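Local coordinates for protein aminoacyl-histidine dipeptidase (Vibrio alginolyticus, PDB 3MRU) that probably hydrolyses dipeptides, as a zinc-dependent aminoacyl-histidine dipeptidase (carnosinase) of the M20C metallopeptidase family, at residues A[211-216]-A[301-306]; A[226-231]-A[297-302]. All blocks are in the same frame, centred on the assembly; numbering follows the deposited sequence.

Contact 1 of 2, residues A[211-216]-A[301-306]; sequences TLKGLK and DIVTFN
T211 and F305 face each other across two antiparallel strands, as do K213 and V303 two residues further along, and all four side chains stand on the same face of the sheet. The strands, 205-213 and 303-308, are the first and last of a beta-alpha-beta-beta-alpha-beta, ferredoxin-like unit. Both of these pairs are of the hydrogen-bonded kind: T211 N reaches F305 O at 2.8 Å, K213 N reaches V303 O at 2.9 Å, and each is answered by a reciprocal bond. Above this backbone ladder the methyl CG2 of T211 lies against F305 CB (3.4 Å), while its OG1 approaches the phenyl ring obliquely. F305 has CG anti to its own carbonyl carbon (chi1 -64°), which directs the ring along the strand toward K213. The lysine answers with an extended chain: CG lies 3.8 Å from V303 CG2, and further out CE comes within 3.9 Å of F305 CE1, at a slant to the ring. The intervening pair, L212 and T304, is non-hydrogen-bonded and faces the two helices, with L212 CD1 meeting T304 CG2 at 3.8 Å and I302 CG2 at 4.0 Å. L212 continues onto L234 and I235 of helix 231-242, and T304 touches F284 and T288 of helix 277-295. The contact thus divides its work: backbone bonds set the register, the L212 and T304 side chains carry the contact over to the helices, and on the reverse face the lysine contributes methylenes to the contact, its ammonium group lying beyond them.

Contact 2 of 2, residues A[226-231]-A[297-302]; sequences TGRGNA and KIETDI
E299 OE1 accepts the backbone N-H of G229 in a nearly straight bond (2.6 Å, 167° at the hydrogen), the polar centre of a loop-to-loop contact within the ferredoxin-like unit. One loop leads into helix 231-242, with N230 at its N-cap position; the other joins helix 277-295 to strand 303-308. The amide of G229 meets the anti side of the carboxylate, 24° out of its plane. The glutamate leaves its backbone with CG anti to its carbonyl carbon and then bends at chi2 (-78°), which brings OE1 to the opposing loop; the second oxygen, OE2, takes the N-H of K216, just after strand 205-213. A buried carboxylate is therefore held at both oxygens by main-chain amides. R228 passes the glutamate at about a right angle, with its CB 3.6 Å from E299 OE1. No salt bridge forms between the two: R228 NE stays 5.5 Å from E299 OE1, and R228 NH1 instead bonds G217 O. Beside this polar arrangement I298 supplies the apolar part of the contact, its CG2 resting on the backbone of G227 (3.8 Å to C) and its CD1 meeting T226 CG2 at 3.6 Å.

Overall arrangement
From the N terminus, the chain reaches 211-216 at the end of strand 205-213, turns through 226-231 into helix 231-242, and passes through strands 249-255 and 266-273 and helix 277-295 before 297-302 and 301-306 close the circuit. Contact 2 closes a loop of 65 residues and nests inside the 84-residue loop closed by contact 1; the two do not cross. Both end on one continuous run of chain and share D301 and I302, their centres about 10 Å apart. Contact 1 joins the first and last strands of the unit, whereas contact 2 ties the lead-in to its first helix to the exit from its second. Both lie away from the zinc site.

Contact 1 of 2, residues A[211-216]-A[301-306]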
ATOM      1  N   THR A 211       9.635 -29.572  -3.096  1.00 60.83           N
ATOM      2  CA  THR A 211       8.787 -28.478  -2.663  1.00 59.53           C
ATOM      3  C   THR A 211       9.311 -27.778  -1.401  1.00 58.76           C
ATOM      4  O   THR A 211       9.927 -28.385  -0.551  1.00 58.44           O
ATOM      5  CB  THR A 211       7.321 -28.953  -2.523  1.00 75.00           C
ATOM      6  OG1 THR A 211       6.672 -28.235  -1.472  1.00 74.98           O
ATOM      7  CG2 THR A 211       7.249 -30.463  -2.252  1.00 74.93           C
ATOM      8  N   LEU A 212       9.085 -26.484  -1.298  1.00 70.76           N
ATOM      9  CA  LEU A 212       9.589 -25.740  -0.166  1.00 70.30           C
ATOM     10  C   LEU A 212       8.495 -24.813   0.362  1.00 70.73           C
ATOM     11  O   LEU A 212       7.955 -23.995  -0.387  1.00 70.63           O
ATOM     12  CB  LEU A 212      10.868 -24.970  -0.559  1.00 54.09           C
ATOM     13  CG  LEU A 212      11.349 -23.762   0.276  1.00 53.30           C
ATOM     14  CD1 LEU A 212      11.953 -24.180   1.597  1.00 52.35           C
ATOM     15  CD2 LEU A 212      12.342 -22.933  -0.485  1.00 53.72           C
ATOM     16  N   LYS A 213       8.164 -24.949   1.646  1.00 82.03           N
ATOM     17  CA  LYS A 213       7.144 -24.102   2.255  1.00 83.16           C
ATOM     18  C   LYS A 213       7.346 -23.893   3.754  1.00 83.61           C
ATOM     19  O   LYS A 213       8.370 -24.299   4.328  1.00 83.87           O
ATOM     20  CB  LYS A 213       5.726 -24.663   2.025  1.00 84.46           C
ATOM     21  CG  LYS A 213       5.428 -26.026   2.657  1.00 85.25           C
ATOM     22  CD  LYS A 213       3.973 -26.421   2.408  1.00 85.61           C
ATOM     23  CE  LYS A 213       3.464 -27.469   3.405  1.00 87.50           C
ATOM     24  NZ  LYS A 213       2.319 -28.235   2.809  1.00 89.06           N
ATOM     25  N   GLY A 214       6.359 -23.241   4.373  1.00 73.83           N
ATOM     26  CA  GLY A 214       6.405 -22.904   5.784  1.00 73.89           C
ATOM     27  C   GLY A 214       7.146 -21.601   5.996  1.00 74.09           C
ATOM     28  O   GLY A 214       7.335 -21.173   7.134  1.00 74.24           O
ATOM     29  N   LEU A 215       7.582 -20.971   4.910  1.00 74.89           N
ATOM     30  CA  LEU A 215       8.135 -19.631   5.006  1.00 75.19           C
ATOM     31  C   LEU A 215       7.093 -18.652   5.554  1.00 75.30           C
ATOM     32  O   LEU A 215       5.919 -18.721   5.190  1.00 75.43           O
ATOM     33  CB  LEU A 215       8.665 -19.163   3.655  1.00 85.62           C
ATOM     34  CG  LEU A 215      10.040 -19.657   3.173  1.00 85.78           C
ATOM     35  CD1 LEU A 215      11.136 -19.488   4.235  1.00 84.60           C
ATOM     36  CD2 LEU A 215       9.985 -21.100   2.662  1.00 86.14           C
ATOM     37  N   LYS A 216       7.529 -17.765   6.445  1.00 75.99           N
ATOM     38  CA  LYS A 216       6.643 -16.828   7.124  1.00 76.87           C
ATOM     39  C   LYS A 216       5.919 -15.883   6.162  1.00 76.90           C
ATOM     40  O   LYS A 216       4.913 -15.242   6.540  1.00 77.34           O
ATOM     41  CB  LYS A 216       7.411 -16.005   8.169  1.00 83.60           C
ATOM     42  CG  LYS A 216       7.233 -16.475   9.619  1.00 84.29           C
ATOM     43  CD  LYS A 216       8.295 -15.844  10.549  1.00 84.31           C
ATOM     44  CE  LYS A 216       8.075 -16.228  12.019  1.00 85.26           C
ATOM     45  NZ  LYS A 216       8.189 -17.707  12.241  1.00 86.88           N
ATOM     46  N   ASP A 301       9.760 -22.076  10.975  1.00103.70           N
ATOM     47  CA  ASP A 301       9.237 -23.287  10.379  1.00103.91           C
ATOM     48  C   ASP A 301       9.564 -23.401   8.896  1.00103.59           C
ATOM     49  O   ASP A 301       8.796 -22.976   8.052  1.00103.81           O
ATOM     50  CB  ASP A 301       7.739 -23.390  10.599  1.00130.79           C
ATOM     51  CG  ASP A 301       7.219 -24.786  10.309  1.00132.99           C
ATOM     52  OD1 ASP A 301       6.901 -25.073   9.122  1.00134.45           O
ATOM     53  OD2 ASP A 301       7.155 -25.599  11.270  1.00134.87           O
ATOM     54  N   ILE A 302      10.707 -23.981   8.577  1.00 85.51           N
ATOM     55  CA  ILE A 302      11.114 -24.098   7.183  1.00 85.02           C
ATOM     56  C   ILE A 302      11.096 -25.565   6.837  1.00 84.79           C
ATOM     57  O   ILE A 302      11.896 -26.352   7.344  1.00 84.81           O
ATOM     58  CB  ILE A 302      12.522 -23.489   6.922  1.00 85.86           C
ATOM     59  CG1 ILE A 302      12.529 -21.989   7.227  1.00 85.67           C
ATOM     60  CG2 ILE A 302      12.982 -23.747   5.487  1.00 85.43           C
ATOM     61  CD1 ILE A 302      13.948 -21.452   7.416  1.00 78.92           C
ATOM     62  N   VAL A 303      10.167 -25.939   5.980  1.00 83.14           N
ATOM     63  CA  VAL A 303      10.016 -27.336   5.649  1.00 82.90           C
ATOM     64  C   VAL A 303      10.099 -27.527   4.156  1.00 82.97           C
ATOM     65  O   VAL A 303       9.596 -26.710   3.389  1.00 82.91           O
ATOM     66  CB  VAL A 303       8.688 -27.890   6.179  1.00 95.42           C
ATOM     67  CG1 VAL A 303       8.687 -27.897   7.712  1.00 95.38           C
ATOM     68  CG2 VAL A 303       7.500 -27.078   5.634  1.00 95.56           C
ATOM     69  N   THR A 304      10.760 -28.603   3.754  1.00 83.65           N
ATOM     70  CA  THR A 304      10.787 -29.017   2.360  1.00 84.23           C
ATOM     71  C   THR A 304      10.164 -30.399   2.277  1.00 84.89           C
ATOM     72  O   THR A 304       9.979 -31.040   3.302  1.00 84.93           O
ATOM     73  CB  THR A 304      12.229 -29.008   1.750  1.00 93.99           C
ATOM     74  OG1 THR A 304      12.936 -30.222   2.049  1.00 93.49           O
ATOM     75  CG2 THR A 304      13.018 -27.816   2.230  1.00 94.06           C
ATOM     76  N   PHE A 305       9.859 -30.825   1.056  1.00 89.06           N
ATOM     77  CA  PHE A 305       9.282 -32.131   0.781  1.00 89.83           C
ATOM     78  C   PHE A 305       9.731 -32.623  -0.591  1.00 90.44           C
ATOM     79  O   PHE A 305       9.878 -31.831  -1.522  1.00 90.21           O
ATOM     80  CB  PHE A 305       7.756 -32.049   0.725  1.00 97.71           C
ATOM     81  CG  PHE A 305       7.123 -31.666   2.031  1.00 97.92           C
ATOM     82  CD1 PHE A 305       7.064 -30.340   2.426  1.00 98.46           C
ATOM     83  CD2 PHE A 305       6.584 -32.631   2.863  1.00 97.49           C
ATOM     84  CE1 PHE A 305       6.480 -29.985   3.627  1.00 98.50           C
ATOM     85  CE2 PHE A 305       6.000 -32.284   4.066  1.00 98.08           C
ATOM     86  CZ  PHE A 305       5.948 -30.959   4.447  1.00 98.01           C
ATOM     87  N   ASN A 306       9.956 -33.926  -0.715  1.00111.03           N
ATOM     88  CA  ASN A 306      10.416 -34.497  -1.976  1.00112.15           C
ATOM     89  C   ASN A 306       9.735 -35.810  -2.359  1.00113.56           C
ATOM     90  O   ASN A 306      10.319 -36.886  -2.231  1.00114.07           O
ATOM     91  CB  ASN A 306      11.927 -34.705  -1.855  1.00 78.33           C
ATOM     92  CG  ASN A 306      12.515 -35.419  -3.057  1.00 77.73           C
ATOM     93  OD1 ASN A 306      11.807 -35.744  -4.009  1.00 77.95           O
ATOM     94  ND2 ASN A 306      13.819 -35.669  -3.017  1.00 77.15           N
TER

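Contact 2 of 2, residues A[226-231]-A[297-302]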
ATOM      1  N   THR A 226      12.738  -7.066   6.452  1.00 87.85           N
ATOM      2  CA  THR A 226      13.045  -8.227   7.283  1.00 87.65           C
ATOM      3  C   THR A 226      13.870  -9.259   6.518  1.00 87.48           C
ATOM      4  O   THR A 226      14.096  -9.118   5.316  1.00 87.91           O
ATOM      5  CB  THR A 226      11.762  -8.897   7.809  1.00 81.08           C
ATOM      6  OG1 THR A 226      10.708  -7.928   7.879  1.00 82.09           O
ATOM      7  CG2 THR A 226      11.999  -9.485   9.192  1.00 81.73           C
ATOM      8  N   GLY A 227      14.317 -10.297   7.220  1.00 92.65           N
ATOM      9  CA  GLY A 227      15.112 -11.344   6.602  1.00 92.25           C
ATOM     10  C   GLY A 227      14.332 -12.363   5.789  1.00 92.00           C
ATOM     11  O   GLY A 227      14.936 -13.294   5.244  1.00 92.32           O
ATOM     12  N   ARG A 228      13.008 -12.186   5.686  1.00 86.80           N
ATOM     13  CA  ARG A 228      12.102 -13.232   5.178  1.00 86.15           C
ATOM     14  C   ARG A 228      12.535 -13.819   3.840  1.00 84.98           C
ATOM     15  O   ARG A 228      12.952 -13.096   2.950  1.00 84.97           O
ATOM     16  CB  ARG A 228      10.677 -12.713   5.072  1.00113.83           C
ATOM     17  CG  ARG A 228      10.185 -12.000   6.303  1.00116.24           C
ATOM     18  CD  ARG A 228       9.229 -12.835   7.189  1.00120.15           C
ATOM     19  NE  ARG A 228       8.806 -12.054   8.359  1.00123.12           N
ATOM     20  CZ  ARG A 228       7.862 -11.105   8.342  1.00124.61           C
ATOM     21  NH1 ARG A 228       7.196 -10.817   7.224  1.00125.88           N
ATOM     22  NH2 ARG A 228       7.571 -10.444   9.453  1.00124.82           N
ATOM     23  N   GLY A 229      12.442 -15.135   3.710  1.00 74.55           N
ATOM     24  CA  GLY A 229      12.919 -15.808   2.518  1.00 73.61           C
ATOM     25  C   GLY A 229      11.913 -15.724   1.397  1.00 73.00           C
ATOM     26  O   GLY A 229      10.737 -15.497   1.641  1.00 73.14           O
ATOM     27  N   ASN A 230      12.375 -15.907   0.165  1.00 78.11           N
ATOM     28  CA  ASN A 230      11.504 -15.849  -0.998  1.00 77.13           C
ATOM     29  C   ASN A 230      11.554 -17.244  -1.598  1.00 76.60           C
ATOM     30  O   ASN A 230      12.545 -17.650  -2.222  1.00 76.77           O
ATOM     31  CB  ASN A 230      11.981 -14.730  -1.943  1.00 74.63           C
ATOM     32  CG  ASN A 230      11.192 -14.647  -3.239  1.00 74.19           C
ATOM     33  OD1 ASN A 230      10.621 -13.607  -3.544  1.00 74.28           O
ATOM     34  ND2 ASN A 230      11.195 -15.720  -4.026  1.00 73.53           N
ATOM     35  N   ALA A 231      10.472 -17.981  -1.382  1.00 80.85           N
ATOM     36  CA  ALA A 231      10.338 -19.371  -1.838  1.00 80.04           C
ATOM     37  C   ALA A 231      10.798 -19.597  -3.297  1.00 79.28           C
ATOM     38  O   ALA A 231      11.515 -20.568  -3.582  1.00 79.07           O
ATOM     39  CB  ALA A 231       8.892 -19.825  -1.645  1.00 57.36           C
ATOM     40  N   LYS A 297      17.150 -18.044  12.231  1.00 89.48           N
ATOM     41  CA  LYS A 297      16.799 -17.024  13.214  1.00 90.29           C
ATOM     42  C   LYS A 297      15.393 -16.450  12.925  1.00 90.92           C
ATOM     43  O   LYS A 297      14.483 -16.578  13.758  1.00 90.88           O
ATOM     44  CB  LYS A 297      17.873 -15.926  13.261  1.00 97.49           C
ATOM     45  CG  LYS A 297      17.911 -15.097  14.552  1.00 97.77           C
ATOM     46  CD  LYS A 297      16.683 -14.177  14.730  1.00 98.46           C
ATOM     47  CE  LYS A 297      16.528 -13.163  13.588  1.00 98.79           C
ATOM     48  NZ  LYS A 297      15.538 -12.087  13.882  1.00 98.51           N
ATOM     49  N   ILE A 298      15.229 -15.846  11.740  1.00103.26           N
ATOM     50  CA  ILE A 298      13.956 -15.233  11.301  1.00103.54           C
ATOM     51  C   ILE A 298      12.930 -16.276  10.781  1.00103.92           C
ATOM     52  O   ILE A 298      11.717 -16.125  10.985  1.00103.85           O
ATOM     53  CB  ILE A 298      14.193 -14.043  10.278  1.00 89.82           C
ATOM     54  CG1 ILE A 298      12.959 -13.128  10.172  1.00 90.06           C
ATOM     55  CG2 ILE A 298      14.639 -14.544   8.895  1.00 89.32           C
ATOM     56  CD1 ILE A 298      12.690 -12.279  11.407  1.00 84.56           C
ATOM     57  N   GLU A 299      13.423 -17.336  10.141  1.00 76.65           N
ATOM     58  CA  GLU A 299      12.557 -18.322   9.515  1.00 77.31           C
ATOM     59  C   GLU A 299      12.522 -19.605  10.327  1.00 77.55           C
ATOM     60  O   GLU A 299      13.367 -20.494  10.161  1.00 77.78           O
ATOM     61  CB  GLU A 299      13.011 -18.597   8.084  1.00111.01           C
ATOM     62  CG  GLU A 299      12.899 -17.409   7.114  1.00112.68           C
ATOM     63  CD  GLU A 299      11.472 -17.140   6.612  1.00113.53           C
ATOM     64  OE1 GLU A 299      11.287 -16.211   5.792  1.00113.75           O
ATOM     65  OE2 GLU A 299      10.537 -17.859   7.024  1.00114.17           O
ATOM     66  N   THR A 300      11.522 -19.695  11.200  1.00 94.48           N
ATOM     67  CA  THR A 300      11.421 -20.775  12.188  1.00 94.49           C
ATOM     68  C   THR A 300      10.938 -22.091  11.591  1.00 94.51           C
ATOM     69  O   THR A 300      11.626 -23.106  11.685  1.00 94.55           O
ATOM     70  CB  THR A 300      10.502 -20.380  13.353  1.00100.07           C
ATOM     71  OG1 THR A 300       9.140 -20.344  12.896  1.00100.32           O
ATOM     72  CG2 THR A 300      10.912 -19.004  13.918  1.00 99.90           C
ATOM     73  N   ASP A 301       9.760 -22.076  10.975  1.00103.70           N
ATOM     74  CA  ASP A 301       9.237 -23.287  10.379  1.00103.91           C
ATOM     75  C   ASP A 301       9.564 -23.401   8.896  1.00103.59           C
ATOM     76  O   ASP A 301       8.796 -22.976   8.052  1.00103.81           O
ATOM     77  CB  ASP A 301       7.739 -23.390  10.599  1.00130.79           C
ATOM     78  CG  ASP A 301       7.219 -24.786  10.309  1.00132.99           C
ATOM     79  OD1 ASP A 301       6.901 -25.073   9.122  1.00134.45           O
ATOM     80  OD2 ASP A 301       7.155 -25.599  11.270  1.00134.87           O
ATOM     81  N   ILE A 302      10.707 -23.981   8.577  1.00 85.51           N
ATOM     82  CA  ILE A 302      11.114 -24.098   7.183  1.00 85.02           C
ATOM     83  C   ILE A 302      11.096 -25.565   6.837  1.00 84.79           C
ATOM     84  O   ILE A 302      11.896 -26.352   7.344  1.00 84.81           O
ATOM     85  CB  ILE A 302      12.522 -23.489   6.922  1.00 85.86           C
ATOM     86  CG1 ILE A 302      12.529 -21.989   7.227  1.00 85.67           C
ATOM     87  CG2 ILE A 302      12.982 -23.747   5.487  1.00 85.43           C
ATOM     88  CD1 ILE A 302      13.948 -21.452   7.416  1.00 78.92           C
TER